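Local coordinates for protein putative alpha-galactosidase (Bacteroides fragilis, PDB 4NZJ) that probably hydrolyses terminal, non-reducing alpha-D-galactose residues from alpha-galactosides such as galactose oligosaccharides, galactomannans and galactolipids, at residues Glu260-Ala265 with Trp273-Asp278. Residues are numbered along the deposited sequence; the frame is centred on the assembly and turned at random.
Sequences EPWKWA and WRVSGD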
loop_
_atom_site.group_PDB
_atom_site.type_symbol
_atom_site.label_atom_id
_atom_site.label_comp_id
_atom_site.label_asym_id
_atom_site.label_seq_id
_atom_site.Cartn_x
_atom_site.Cartn_y
_atom_site.Cartn_z
ATOM N N GLU A 260 19.705 7.773 2.457
ATOM C CA GLU A 260 18.662 8.812 2.440
ATOM C C GLU A 260 17.857 8.800 1.133
ATOM O O GLU A 260 17.783 9.811 0.434
ATOM C CB GLU A 260 19.272 10.210 2.629
ATOM C CG GLU A 260 20.139 10.414 3.861
ATOM C CD GLU A 260 20.602 11.860 3.989
ATOM O OE1 GLU A 260 21.383 12.330 3.137
ATOM O OE2 GLU A 260 20.174 12.539 4.940
ATOM N N PRO A 261 17.247 7.658 0.791
ATOM C CA PRO A 261 16.489 7.554 -0.465
ATOM C C PRO A 261 15.339 8.556 -0.576
ATOM O O PRO A 261 14.911 8.896 -1.681
ATOM C CB PRO A 261 15.947 6.120 -0.422
ATOM C CG PRO A 261 15.879 5.808 1.035
ATOM C CD PRO A 261 17.111 6.435 1.601
ATOM N N TRP A 262 14.829 9.011 0.559
ATOM C CA TRP A 262 13.810 10.062 0.553
ATOM C C TRP A 262 14.275 11.346 -0.146
ATOM O O TRP A 262 13.435 12.139 -0.576
ATOM C CB TRP A 262 13.310 10.366 1.967
ATOM C CG TRP A 262 14.381 10.489 3.013
ATOM C CD1 TRP A 262 14.996 11.629 3.425
ATOM C CD2 TRP A 262 14.935 9.426 3.798
ATOM N NE1 TRP A 262 15.915 11.344 4.411
ATOM C CE2 TRP A 262 15.894 9.996 4.656
ATOM C CE3 TRP A 262 14.719 8.046 3.854
ATOM C CZ2 TRP A 262 16.630 9.233 5.566
ATOM C CZ3 TRP A 262 15.454 7.292 4.752
ATOM C CH2 TRP A 262 16.399 7.888 5.593
ATOM N N LYS A 263 15.591 11.543 -0.273
ATOM C CA LYS A 263 16.142 12.712 -0.965
ATOM C C LYS A 263 16.374 12.526 -2.467
ATOM O O LYS A 263 16.602 13.504 -3.171
ATOM C CB LYS A 263 17.451 13.145 -0.298
ATOM C CG LYS A 263 17.242 13.527 1.154
ATOM C CD LYS A 263 18.450 14.181 1.788
ATOM C CE LYS A 263 18.055 14.778 3.131
ATOM N NZ LYS A 263 19.230 15.208 3.933
ATOM N N TRP A 264 16.322 11.291 -2.963
ATOM C CA TRP A 264 16.624 11.041 -4.380
ATOM C C TRP A 264 15.784 9.987 -5.115
ATOM O O TRP A 264 15.816 9.942 -6.347
ATOM C CB TRP A 264 18.106 10.681 -4.540
ATOM C CG TRP A 264 18.575 9.509 -3.714
ATOM C CD1 TRP A 264 19.253 9.569 -2.525
ATOM C CD2 TRP A 264 18.439 8.113 -4.028
ATOM N NE1 TRP A 264 19.533 8.302 -2.079
ATOM C CE2 TRP A 264 19.055 7.390 -2.983
ATOM C CE3 TRP A 264 17.869 7.404 -5.095
ATOM C CZ2 TRP A 264 19.097 5.993 -2.962
ATOM C CZ3 TRP A 264 17.918 6.015 -5.075
ATOM C CH2 TRP A 264 18.526 5.325 -4.010
ATOM N N ALA A 265 15.066 9.126 -4.404
ATOM C CA ALA A 265 14.412 7.987 -5.065
ATOM C C ALA A 265 13.344 8.447 -6.048
ATOM O O ALA A 265 13.250 7.921 -7.155
ATOM C CB ALA A 265 13.828 7.015 -4.047
ATOM N N TRP A 273 9.970 4.016 -1.573
ATOM C CA TRP A 273 11.328 3.665 -1.192
ATOM C C TRP A 273 11.370 3.251 0.269
ATOM O O TRP A 273 10.781 3.895 1.130
ATOM C CB TRP A 273 12.284 4.839 -1.426
ATOM C CG TRP A 273 11.731 6.127 -0.930
ATOM C CD1 TRP A 273 11.811 6.627 0.341
ATOM C CD2 TRP A 273 10.973 7.072 -1.687
ATOM N NE1 TRP A 273 11.155 7.829 0.417
ATOM C CE2 TRP A 273 10.630 8.127 -0.814
ATOM C CE3 TRP A 273 10.551 7.132 -3.021
ATOM C CZ2 TRP A 273 9.891 9.234 -1.237
ATOM C CZ3 TRP A 273 9.812 8.231 -3.440
ATOM C CH2 TRP A 273 9.493 9.269 -2.549
ATOM N N ARG A 274 12.073 2.158 0.537
ATOM C CA ARG A 274 12.242 1.691 1.898
ATOM C C ARG A 274 13.053 2.711 2.705
ATOM O O ARG A 274 14.085 3.207 2.247
ATOM C CB ARG A 274 12.894 0.308 1.893
ATOM C CG ARG A 274 11.943 -0.800 1.435
ATOM C CD ARG A 274 11.037 -1.276 2.564
ATOM N NE ARG A 274 11.893 -1.778 3.625
ATOM C CZ ARG A 274 12.488 -2.974 3.628
ATOM N NH1 ARG A 274 12.241 -3.876 2.679
ATOM N NH2 ARG A 274 13.318 -3.273 4.612
ATOM N N VAL A 275 12.570 3.031 3.901
ATOM C CA VAL A 275 13.239 3.992 4.776
ATOM C C VAL A 275 14.070 3.328 5.869
ATOM O O VAL A 275 14.778 4.014 6.599
ATOM C CB VAL A 275 12.249 4.989 5.433
ATOM C CG1 VAL A 275 11.534 5.801 4.367
ATOM C CG2 VAL A 275 11.255 4.286 6.347
ATOM N N SER A 276 14.007 2.001 5.955
ATOM C CA SER A 276 14.632 1.268 7.042
ATOM C C SER A 276 14.982 -0.152 6.654
ATOM O O SER A 276 14.580 -0.643 5.600
ATOM C CB SER A 276 13.677 1.207 8.234
ATOM O OG SER A 276 12.607 0.292 7.995
ATOM N N GLY A 277 15.705 -0.811 7.551
ATOM C CA GLY A 277 15.897 -2.248 7.473
ATOM C C GLY A 277 14.578 -2.971 7.672
ATOM O O GLY A 277 13.553 -2.355 7.996
ATOM N N ASP A 278 14.618 -4.285 7.502
ATOM C CA ASP A 278 13.417 -5.104 7.491
ATOM C C ASP A 278 12.668 -5.065 8.814
ATOM O O ASP A 278 13.276 -5.084 9.882
ATOM C CB ASP A 278 13.773 -6.560 7.171
ATOM C CG ASP A 278 14.291 -6.752 5.755
ATOM O OD1 ASP A 278 14.206 -5.824 4.920
ATOM O OD2 ASP A 278 14.783 -7.867 5.474
#
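The indole of W273 carries most of the apolar packing, meeting P261, W262 and A265 together. Its CB already points toward 260-265, and CG stands between the backbone N and the carbonyl carbon (chi1 45°). The benzene side meets A265, whose CB approaches obliquely to 3.4 Å from W273 CE3. The pyrrole side runs against W262, again obliquely, with W273 NE1 3.5 Å from W262 CA. P261 contributes from over one face, where its carbonyl group lies, while its CB rests 4.0 Å from W273 CB. The indole N-H itself is taken by the side-chain oxygen of N316, on the neighbouring strand 315-317.

A second apolar contact pairs W262 with V275, whose side chains cross at about a right angle. W262 CE3 lies 3.9 Å from V275 CG1, and V275 O sits at the indole edge, near the ring plane. The W262 ring is also covered on one face by E260 CA, which lies over its centre, 3.7 Å above the ring plane.

Polar bonds act within each segment. P261 O accepts from both A265 N (2.7 Å) and W264 N, consistent with a single helix-like turn that brings P261 and A265 to the same indole. R274 CB points away from 260-265, and its NH2 reaches D278 OD1 at 2.7 Å, nearly straight (165°) and in the guanidinium plane, where OD1 offers its anti lone pair; a more bent bond runs to S276 O.

The packing thus seats the loop following strand 250-254 against strand 272-274, which runs parallel to and next to strand 250-254 in the eight-stranded TIM barrel, the catalytic domain of this family 27 glycoside hydrolase.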